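Local coordinates for uncharacterized Thioredoxin-like protein (Aeropyrum pernix, PDB 3HA9) that is of unknown function but has a thioredoxin-like fold and probably acts as an antioxidant or oxidoreductase, at residues 37-42 with 134-139; 43-48 with 99-104; 70-75 with 114-119. All coordinates share one frame; numbering follows the deposited sequence.

Contact 1: 37-42 with 134-139; sequences GDVVIL and IVIMDK
In the central mixed sheet of the thioredoxin-like fold, Val40 and Leu42 of strand 39-42 pair with Met137 and Val135 of strand 134-138, which runs antiparallel to it at 161°. Two hydrogen-bonded pairs fix the register. Val40 N gives a nearly straight bond (172°) to Met137 O, and Met137 N returns one to Val40 O, both 2.9 Å long. Leu42 N reaches Val135 O at 2.8 Å with more bend, and Val135 N answers to Leu42 O. Between them Ile41 faces Ile136 as a non-hydrogen-bonded pair.

Val39, Ile41 and Ile136 lie on one face, where Leu155 and Val158 of helix 152-161 cover Ile136. Here Val39 CG1 meets Ile136 CG2 at 3.6 Å, while Ile41 and Ile136 run alongside each other, with Ile41 CG1 4.1 Å from Ile136 CG1. The opposite face carries Val40, Leu42, Val135 and Met137, with Leu32 against Val40 and Met137; Leu42 CB and Val135 CB are 4.1 Å apart.

Beyond the regular pairing, a water bridges Asp38 O and Lys139 N. The lysine, kinked about CB-CG (chi2 -67°), folds back across Val40, whose CG2 meets Lys139 CE. Its ammonium also bonds Val35 O, so two backbone carbonyls grip it; the bond to Gly37 O, 2.8 Å from Lys139 NZ, lies in the carbonyl plane.

Contact 2: 43-48 with 99-104; sequences WFMAAW and EMFRKF
Trp43 and Phe104 reach toward each other, one from the strand and one from the helix: the indole's CH2 arrives at the edge of the phenyl ring, near its plane, 3.7 Å from Phe104 CE2. Between the strand and the helix lies the Met45 side chain. It leaves the backbone with CG between N and the carbonyl carbon (chi1 48°) and turns again at each of its next two torsions, a coil that sets Met45 CG over the centre of the Trp43 ring, 3.6 Å above its plane. The same folding brings Met45 CE to 3.7 Å from Phe104 CD2 and presents the sulfur to Phe101. That Met-aromatic contact is oblique: Met45 SD stands 4.7 Å from the Phe101 ring centroid, 52° off the normal.

In this thioredoxin-like fold the contact seats helix 98-108 against the end of strand 39-45, just before the Cys49-Cys52 disulfide; Trp43 and Met45 also touch Cys52. Replacing Phe104 with an alanine would probably open a gap beside Trp43 CH2 and leave the Met45 methyl less firmly held. Past the strand, Ala47 fits closely against the helix, its CB 3.8 Å from Met100 O and 4.1 Å from Phe104 CB. Ala47 O lies obliquely to the Phe104 ring, 3.5 Å from CD1.

Contact 3: 70-75 with 114-119; sequences SVIAID and IMVMDD
Strands 70-75 and 114-117 run parallel, their axes 4.6 Å apart and inclined by 21°, and form one border of the central sheet of the thioredoxin-like fold, where 114-117 is the outermost strand within the chain. Five backbone hydrogen bonds cross between the segments. The series starts with a longer one, Ile114 N to Val71 O at 3.2 Å, and proceeds through Ala73 N to Ile114 O, Val116 N to Ala73 O and Asp75 N to Val116 O. It finishes with Asp118 N to Asp75 O, whose donor stands 37° out of the carbonyl plane, just after the strand has ended.

On the face carrying Ile72, Ile74, Ile114 and Val116 the contacts are aliphatic. Ile114 runs beside Ile72, with Ile114 CD1 4.2 Å from Ile72 CG1. The Ile72 and Val116 side chains meet at a slant, CG2 to CG2 of the two residues 3.7 Å apart, whereas Ile74 lies alongside Val116, with Ile74 CG1 4.1 Å from Val116 CB. Leu22 packs onto Ile72 and Val116 from outside the pair. The other face holds Ala73, Asp75, Met115 and Met117, all touched by Phe101 of helix 98-108.

Two acids finish the contact. Asp118 brings CB to 3.7 Å from Ile74 CG2, while its carboxylate bonds the backbone N atoms of Leu122 and Val123 at the start of helix 121-125, which holds the group in place. Asp75 is bonded through OD1 to Trp77 N. Alongside it the last torsion of Met117, chi3 90°, turns CE toward Asp75, 3.8 Å from Asp75 OD2.

Overall arrangement
From the N-terminal helix 3-18 the chain reaches strand 39-45, which enters contact 1 with its first half and contact 2 with its second. Helix 52-65 then leads to strand 69-75, which lies next to 39-45 in the sheet. Helix 98-108 comes back to 43-48, closing contact 2, and strand 114-117 follows to close contact 3 against 70-75; the loops of these two contacts therefore cross. Strand 133-138 closes contact 1 last, and both other contacts nest within its loop. Contacts 1 and 3 join strands on either side of the 39-45 and 69-75 pair, while contact 2 adds a helix, whose Phe101 also packs on contact 3.

Contact 1: 37-42 with 134-139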
loop_
_atom_site.group_PDB
_atom_site.type_symbol
_atom_site.label_atom_id
_atom_site.label_comp_id
_atom_site.label_asym_id
_atom_site.label_seq_id
_atom_site.Cartn_x
_atom_site.Cartn_y
_atom_site.Cartn_z
ATOM N N GLY A 37 -12.763 -4.477 -2.126
ATOM C CA GLY A 37 -13.092 -4.812 -0.727
ATOM C C GLY A 37 -13.876 -3.788 0.096
ATOM O O GLY A 37 -14.242 -2.727 -0.399
ATOM N N ASP A 38 -14.147 -4.109 1.360
ATOM C CA ASP A 38 -14.579 -3.093 2.326
ATOM C C ASP A 38 -13.361 -2.466 3.013
ATOM O O ASP A 38 -13.412 -1.337 3.498
ATOM C CB ASP A 38 -15.504 -3.697 3.381
ATOM C CG ASP A 38 -16.932 -3.862 2.887
ATOM O OD1 ASP A 38 -17.315 -3.202 1.890
ATOM O OD2 ASP A 38 -17.677 -4.656 3.505
ATOM N N VAL A 39 -12.279 -3.229 3.066
ATOM C CA VAL A 39 -11.069 -2.827 3.769
ATOM C C VAL A 39 -9.925 -2.912 2.771
ATOM O O VAL A 39 -9.709 -3.956 2.165
ATOM C CB VAL A 39 -10.810 -3.760 4.966
ATOM C CG1 VAL A 39 -9.485 -3.451 5.629
ATOM C CG2 VAL A 39 -11.950 -3.658 5.964
ATOM N N VAL A 40 -9.198 -1.804 2.615
ATOM C CA VAL A 40 -8.117 -1.731 1.647
ATOM C C VAL A 40 -6.814 -1.694 2.421
ATOM O O VAL A 40 -6.642 -0.867 3.314
ATOM C CB VAL A 40 -8.278 -0.493 0.746
ATOM C CG1 VAL A 40 -7.082 -0.350 -0.216
ATOM C CG2 VAL A 40 -9.606 -0.566 -0.035
ATOM N N ILE A 41 -5.908 -2.624 2.118
ATOM C CA ILE A 41 -4.589 -2.612 2.733
ATOM C C ILE A 41 -3.523 -2.214 1.709
ATOM O O ILE A 41 -3.314 -2.930 0.730
ATOM C CB ILE A 41 -4.241 -4.003 3.364
ATOM C CG1 ILE A 41 -5.327 -4.416 4.375
ATOM C CG2 ILE A 41 -2.814 -3.971 3.957
ATOM C CD1 ILE A 41 -5.059 -5.734 5.096
ATOM N N LEU A 42 -2.869 -1.067 1.934
ATOM C CA LEU A 42 -1.734 -0.659 1.114
ATOM C C LEU A 42 -0.481 -1.214 1.772
ATOM O O LEU A 42 -0.191 -0.898 2.921
ATOM C CB LEU A 42 -1.639 0.874 0.996
ATOM C CG LEU A 42 -2.885 1.616 0.517
ATOM C CD1 LEU A 42 -2.531 3.100 0.280
ATOM C CD2 LEU A 42 -3.414 0.998 -0.764
ATOM N N ILE A 134 2.544 -0.763 6.379
ATOM C CA ILE A 134 1.148 -1.101 6.124
ATOM C C ILE A 134 0.273 0.122 6.390
ATOM O O ILE A 134 0.432 0.785 7.419
ATOM C CB ILE A 134 0.723 -2.277 7.066
ATOM C CG1 ILE A 134 1.352 -3.606 6.604
ATOM C CG2 ILE A 134 -0.809 -2.378 7.211
ATOM C CD1 ILE A 134 0.696 -4.209 5.365
ATOM N N VAL A 135 -0.597 0.461 5.440
ATOM C CA VAL A 135 -1.702 1.411 5.689
ATOM C C VAL A 135 -3.031 0.682 5.478
ATOM O O VAL A 135 -3.279 0.134 4.398
ATOM C CB VAL A 135 -1.633 2.633 4.746
ATOM C CG1 VAL A 135 -2.770 3.635 5.058
ATOM C CG2 VAL A 135 -0.287 3.315 4.881
ATOM N N ILE A 136 -3.887 0.679 6.498
ATOM C CA ILE A 136 -5.225 0.082 6.357
ATOM C C ILE A 136 -6.266 1.193 6.360
ATOM O O ILE A 136 -6.264 2.029 7.267
ATOM C CB ILE A 136 -5.535 -0.919 7.482
ATOM C CG1 ILE A 136 -4.445 -1.990 7.535
ATOM C CG2 ILE A 136 -6.926 -1.554 7.265
ATOM C CD1 ILE A 136 -4.553 -2.932 8.736
ATOM N N MET A 137 -7.115 1.207 5.329
ATOM C CA MET A 137 -8.159 2.225 5.168
ATOM C C MET A 137 -9.516 1.565 4.919
ATOM O O MET A 137 -9.580 0.453 4.401
ATOM C CB MET A 137 -7.854 3.116 3.957
ATOM C CG MET A 137 -6.952 4.308 4.217
ATOM S SD MET A 137 -6.384 5.094 2.653
ATOM C CE MET A 137 -7.249 4.187 1.529
ATOM N N ASP A 138 -10.592 2.267 5.270
ATOM C CA ASP A 138 -11.934 1.872 4.835
ATOM C C ASP A 138 -12.318 2.644 3.562
ATOM O O ASP A 138 -11.531 3.437 3.069
ATOM C CB ASP A 138 -12.960 2.037 5.964
ATOM C CG ASP A 138 -13.182 3.497 6.364
ATOM O OD1 ASP A 138 -12.858 4.423 5.588
ATOM O OD2 ASP A 138 -13.694 3.706 7.477
ATOM N N LYS A 139 -13.505 2.411 3.003
ATOM C CA LYS A 139 -13.835 3.064 1.731
ATOM C C LYS A 139 -14.091 4.581 1.822
ATOM O O LYS A 139 -14.062 5.280 0.804
ATOM C CB LYS A 139 -14.963 2.328 0.990
ATOM C CG LYS A 139 -14.488 1.068 0.278
ATOM C CD LYS A 139 -13.545 1.395 -0.876
ATOM C CE LYS A 139 -13.078 0.130 -1.606
ATOM N NZ LYS A 139 -14.234 -0.572 -2.254
HETATM O O HOH W 1 -15.256 0.290 4.094
#

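Contact 2: 43-48 with 99-104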
loop_
_atom_site.group_PDB
_atom_site.type_symbol
_atom_site.label_atom_id
_atom_site.label_comp_id
_atom_site.label_asym_id
_atom_site.label_seq_id
_atom_site.Cartn_x
_atom_site.Cartn_y
_atom_site.Cartn_z
ATOM N N TRP A 43 0.234 -2.082 1.066
ATOM C CA TRP A 43 1.423 -2.683 1.637
ATOM C C TRP A 43 2.638 -2.178 0.862
ATOM O O TRP A 43 2.840 -2.575 -0.289
ATOM C CB TRP A 43 1.328 -4.205 1.543
ATOM C CG TRP A 43 2.557 -4.891 2.088
ATOM C CD1 TRP A 43 3.377 -4.440 3.085
ATOM C CD2 TRP A 43 3.093 -6.136 1.656
ATOM N NE1 TRP A 43 4.401 -5.329 3.295
ATOM C CE2 TRP A 43 4.251 -6.383 2.430
ATOM C CE3 TRP A 43 2.724 -7.062 0.667
ATOM C CZ2 TRP A 43 5.046 -7.534 2.260
ATOM C CZ3 TRP A 43 3.523 -8.228 0.499
ATOM C CH2 TRP A 43 4.664 -8.447 1.305
ATOM N N PHE A 44 3.426 -1.306 1.506
ATOM C CA PHE A 44 4.626 -0.727 0.876
ATOM C C PHE A 44 5.781 -1.656 1.158
ATOM O O PHE A 44 6.073 -1.937 2.317
ATOM C CB PHE A 44 4.901 0.660 1.458
ATOM C CG PHE A 44 3.874 1.684 1.055
ATOM C CD1 PHE A 44 4.106 2.491 -0.066
ATOM C CD2 PHE A 44 2.660 1.813 1.758
ATOM C CE1 PHE A 44 3.158 3.437 -0.470
ATOM C CE2 PHE A 44 1.695 2.760 1.361
ATOM C CZ PHE A 44 1.932 3.554 0.261
ATOM N N MET A 45 6.410 -2.152 0.092
ATOM C CA MET A 45 7.381 -3.244 0.239
ATOM C C MET A 45 8.463 -3.204 -0.837
ATOM O O MET A 45 8.479 -2.301 -1.676
ATOM C CB MET A 45 6.663 -4.611 0.309
ATOM C CG MET A 45 5.583 -4.873 -0.775
ATOM S SD MET A 45 6.188 -5.064 -2.475
ATOM C CE MET A 45 6.916 -6.684 -2.355
ATOM N N ALA A 46 9.377 -4.167 -0.772
ATOM C CA ALA A 46 10.430 -4.355 -1.779
ATOM C C ALA A 46 10.690 -5.840 -1.848
ATOM O O ALA A 46 10.542 -6.546 -0.835
ATOM C CB ALA A 46 11.708 -3.596 -1.371
ATOM N N ALA A 47 11.067 -6.323 -3.028
ATOM C CA ALA A 47 11.186 -7.765 -3.235
ATOM C C ALA A 47 12.314 -8.388 -2.417
ATOM O O ALA A 47 12.255 -9.566 -2.073
ATOM C CB ALA A 47 11.343 -8.078 -4.709
ATOM N N TRP A 48 13.325 -7.591 -2.083
ATOM C CA TRP A 48 14.456 -8.064 -1.266
ATOM C C TRP A 48 14.296 -7.868 0.253
ATOM O O TRP A 48 15.145 -8.281 1.040
ATOM C CB TRP A 48 15.729 -7.345 -1.728
ATOM C CG TRP A 48 15.643 -5.869 -1.573
ATOM C CD1 TRP A 48 15.147 -4.984 -2.484
ATOM C CD2 TRP A 48 16.085 -5.090 -0.458
ATOM N NE1 TRP A 48 15.221 -3.708 -1.993
ATOM C CE2 TRP A 48 15.803 -3.738 -0.757
ATOM C CE3 TRP A 48 16.674 -5.402 0.770
ATOM C CZ2 TRP A 48 16.086 -2.697 0.132
ATOM C CZ3 TRP A 48 16.963 -4.369 1.650
ATOM C CH2 TRP A 48 16.678 -3.029 1.322
ATOM N N GLU A 99 9.858 -8.131 -12.989
ATOM C CA GLU A 99 9.999 -9.593 -12.882
ATOM C C GLU A 99 10.261 -10.053 -11.441
ATOM O O GLU A 99 9.678 -11.029 -10.983
ATOM C CB GLU A 99 11.113 -10.104 -13.824
ATOM C CG GLU A 99 11.439 -11.600 -13.668
ATOM C CD GLU A 99 12.642 -12.093 -14.495
ATOM O OE1 GLU A 99 13.284 -11.298 -15.236
ATOM O OE2 GLU A 99 12.940 -13.311 -14.420
ATOM N N MET A 100 11.165 -9.373 -10.751
ATOM C CA MET A 100 11.489 -9.704 -9.357
ATOM C C MET A 100 10.286 -9.523 -8.454
ATOM O O MET A 100 10.064 -10.333 -7.546
ATOM C CB MET A 100 12.629 -8.813 -8.863
ATOM C CG MET A 100 13.975 -9.156 -9.483
ATOM S SD MET A 100 15.299 -7.948 -9.119
ATOM C CE MET A 100 15.206 -7.983 -7.314
ATOM N N PHE A 101 9.537 -8.442 -8.689
ATOM C CA PHE A 101 8.350 -8.120 -7.909
ATOM C C PHE A 101 7.310 -9.218 -8.117
ATOM O O PHE A 101 6.783 -9.763 -7.144
ATOM C CB PHE A 101 7.836 -6.741 -8.357
ATOM C CG PHE A 101 6.574 -6.250 -7.651
ATOM C CD1 PHE A 101 6.199 -6.690 -6.386
ATOM C CD2 PHE A 101 5.817 -5.266 -8.265
ATOM C CE1 PHE A 101 5.022 -6.185 -5.749
ATOM C CE2 PHE A 101 4.650 -4.748 -7.666
ATOM C CZ PHE A 101 4.257 -5.197 -6.398
ATOM N N ARG A 102 7.060 -9.576 -9.380
ATOM C CA ARG A 102 6.120 -10.660 -9.708
ATOM C C ARG A 102 6.501 -11.977 -9.077
ATOM O O ARG A 102 5.635 -12.684 -8.547
ATOM C CB ARG A 102 6.011 -10.842 -11.223
ATOM C CG ARG A 102 5.235 -9.737 -11.902
ATOM C CD ARG A 102 5.097 -10.005 -13.407
ATOM N NE ARG A 102 4.677 -8.826 -14.176
ATOM C CZ ARG A 102 3.430 -8.363 -14.260
ATOM N NH1 ARG A 102 2.432 -8.950 -13.612
ATOM N NH2 ARG A 102 3.168 -7.309 -15.020
ATOM N N LYS A 103 7.796 -12.292 -9.130
ATOM C CA LYS A 103 8.292 -13.548 -8.599
ATOM C C LYS A 103 8.104 -13.630 -7.084
ATOM O O LYS A 103 7.755 -14.680 -6.562
ATOM C CB LYS A 103 9.770 -13.745 -8.979
ATOM C CG LYS A 103 10.392 -15.054 -8.497
ATOM C CD LYS A 103 9.695 -16.241 -9.112
ATOM C CE LYS A 103 10.561 -17.478 -9.125
ATOM N NZ LYS A 103 10.069 -18.392 -10.175
ATOM N N PHE A 104 8.343 -12.516 -6.402
ATOM C CA PHE A 104 8.154 -12.452 -4.954
ATOM C C PHE A 104 6.700 -12.722 -4.617
ATOM O O PHE A 104 6.379 -13.558 -3.740
ATOM C CB PHE A 104 8.609 -11.089 -4.395
ATOM C CG PHE A 104 8.313 -10.916 -2.947
ATOM C CD1 PHE A 104 9.231 -11.319 -1.985
ATOM C CD2 PHE A 104 7.085 -10.386 -2.528
ATOM C CE1 PHE A 104 8.934 -11.184 -0.613
ATOM C CE2 PHE A 104 6.784 -10.253 -1.165
ATOM C CZ PHE A 104 7.716 -10.650 -0.209
#

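Contact 3: 70-75 with 114-119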
loop_
_atom_site.group_PDB
_atom_site.type_symbol
_atom_site.label_atom_id
_atom_site.label_comp_id
_atom_site.label_asym_id
_atom_site.label_seq_id
_atom_site.Cartn_x
_atom_site.Cartn_y
_atom_site.Cartn_z
ATOM N N SER A 70 -9.014 -6.124 0.477
ATOM C CA SER A 70 -8.245 -6.064 -0.768
ATOM C C SER A 70 -6.845 -5.597 -0.451
ATOM O O SER A 70 -6.677 -4.501 0.070
ATOM C CB SER A 70 -8.891 -5.114 -1.776
ATOM O OG SER A 70 -10.131 -5.636 -2.254
ATOM N N VAL A 71 -5.853 -6.431 -0.749
ATOM C CA VAL A 71 -4.443 -6.055 -0.585
ATOM C C VAL A 71 -3.901 -5.422 -1.866
ATOM O O VAL A 71 -4.068 -5.966 -2.986
ATOM C CB VAL A 71 -3.559 -7.284 -0.187
ATOM C CG1 VAL A 71 -2.055 -6.926 -0.235
ATOM C CG2 VAL A 71 -3.976 -7.813 1.192
ATOM N N ILE A 72 -3.264 -4.267 -1.710
ATOM C CA ILE A 72 -2.544 -3.641 -2.812
ATOM C C ILE A 72 -1.047 -3.685 -2.464
ATOM O O ILE A 72 -0.623 -3.026 -1.510
ATOM C CB ILE A 72 -3.023 -2.201 -3.084
ATOM C CG1 ILE A 72 -4.564 -2.188 -3.273
ATOM C CG2 ILE A 72 -2.267 -1.616 -4.272
ATOM C CD1 ILE A 72 -5.188 -0.830 -3.579
ATOM N N ALA A 73 -0.280 -4.497 -3.202
ATOM C CA ALA A 73 1.168 -4.616 -2.987
ATOM C C ALA A 73 1.845 -3.503 -3.745
ATOM O O ALA A 73 1.706 -3.416 -4.962
ATOM C CB ALA A 73 1.692 -5.980 -3.445
ATOM N N ILE A 74 2.564 -2.639 -3.022
ATOM C CA ILE A 74 3.157 -1.440 -3.624
ATOM C C ILE A 74 4.660 -1.578 -3.496
ATOM O O ILE A 74 5.197 -1.391 -2.408
ATOM C CB ILE A 74 2.703 -0.127 -2.943
ATOM C CG1 ILE A 74 1.194 0.043 -3.059
ATOM C CG2 ILE A 74 3.441 1.085 -3.594
ATOM C CD1 ILE A 74 0.591 1.205 -2.217
ATOM N N ASP A 75 5.331 -1.902 -4.602
ATOM C CA ASP A 75 6.785 -2.030 -4.570
ATOM C C ASP A 75 7.310 -0.661 -4.928
ATOM O O ASP A 75 7.120 -0.201 -6.062
ATOM C CB ASP A 75 7.255 -3.088 -5.587
ATOM C CG ASP A 75 8.760 -3.359 -5.519
ATOM O OD1 ASP A 75 9.518 -2.497 -5.036
ATOM O OD2 ASP A 75 9.183 -4.458 -5.955
ATOM N N ILE A 114 -3.706 -6.697 -6.112
ATOM C CA ILE A 114 -3.314 -5.691 -7.093
ATOM C C ILE A 114 -1.828 -5.408 -6.866
ATOM O O ILE A 114 -1.400 -5.303 -5.732
ATOM C CB ILE A 114 -4.176 -4.411 -6.894
ATOM C CG1 ILE A 114 -5.673 -4.747 -7.041
ATOM C CG2 ILE A 114 -3.755 -3.273 -7.847
ATOM C CD1 ILE A 114 -6.606 -3.599 -6.657
ATOM N N MET A 115 -1.048 -5.306 -7.935
ATOM C CA MET A 115 0.386 -5.017 -7.821
ATOM C C MET A 115 0.660 -3.623 -8.412
ATOM O O MET A 115 0.211 -3.284 -9.509
ATOM C CB MET A 115 1.247 -6.098 -8.510
ATOM C CG MET A 115 1.380 -7.466 -7.740
ATOM S SD MET A 115 2.227 -8.720 -8.745
ATOM C CE MET A 115 0.923 -9.313 -9.789
ATOM N N VAL A 116 1.391 -2.805 -7.664
ATOM C CA VAL A 116 1.640 -1.415 -8.039
ATOM C C VAL A 116 3.121 -1.163 -7.838
ATOM O O VAL A 116 3.698 -1.685 -6.898
ATOM C CB VAL A 116 0.815 -0.448 -7.114
ATOM C CG1 VAL A 116 1.290 0.974 -7.194
ATOM C CG2 VAL A 116 -0.675 -0.510 -7.473
ATOM N N MET A 117 3.745 -0.406 -8.732
ATOM C CA MET A 117 5.108 0.058 -8.476
ATOM C C MET A 117 5.045 1.573 -8.296
ATOM O O MET A 117 4.339 2.269 -9.057
ATOM C CB MET A 117 6.079 -0.385 -9.587
ATOM C CG MET A 117 6.237 -1.928 -9.762
ATOM S SD MET A 117 7.725 -2.500 -10.668
ATOM C CE MET A 117 8.855 -2.681 -9.277
ATOM N N ASP A 118 5.702 2.080 -7.254
ATOM C CA ASP A 118 5.630 3.506 -6.912
ATOM C C ASP A 118 6.920 4.205 -7.262
ATOM O O ASP A 118 8.002 3.652 -7.095
ATOM C CB ASP A 118 5.366 3.659 -5.411
ATOM C CG ASP A 118 5.301 5.117 -4.956
ATOM O OD1 ASP A 118 4.568 5.906 -5.569
ATOM O OD2 ASP A 118 5.941 5.440 -3.925
ATOM N N ASP A 119 6.787 5.451 -7.705
ATOM C CA ASP A 119 7.933 6.280 -8.048
ATOM C C ASP A 119 8.391 7.173 -6.886
ATOM O O ASP A 119 9.180 8.091 -7.098
ATOM C CB ASP A 119 7.609 7.125 -9.292
ATOM C CG ASP A 119 6.486 8.137 -9.054
ATOM O OD1 ASP A 119 5.922 8.198 -7.955
ATOM O OD2 ASP A 119 6.159 8.886 -9.997
#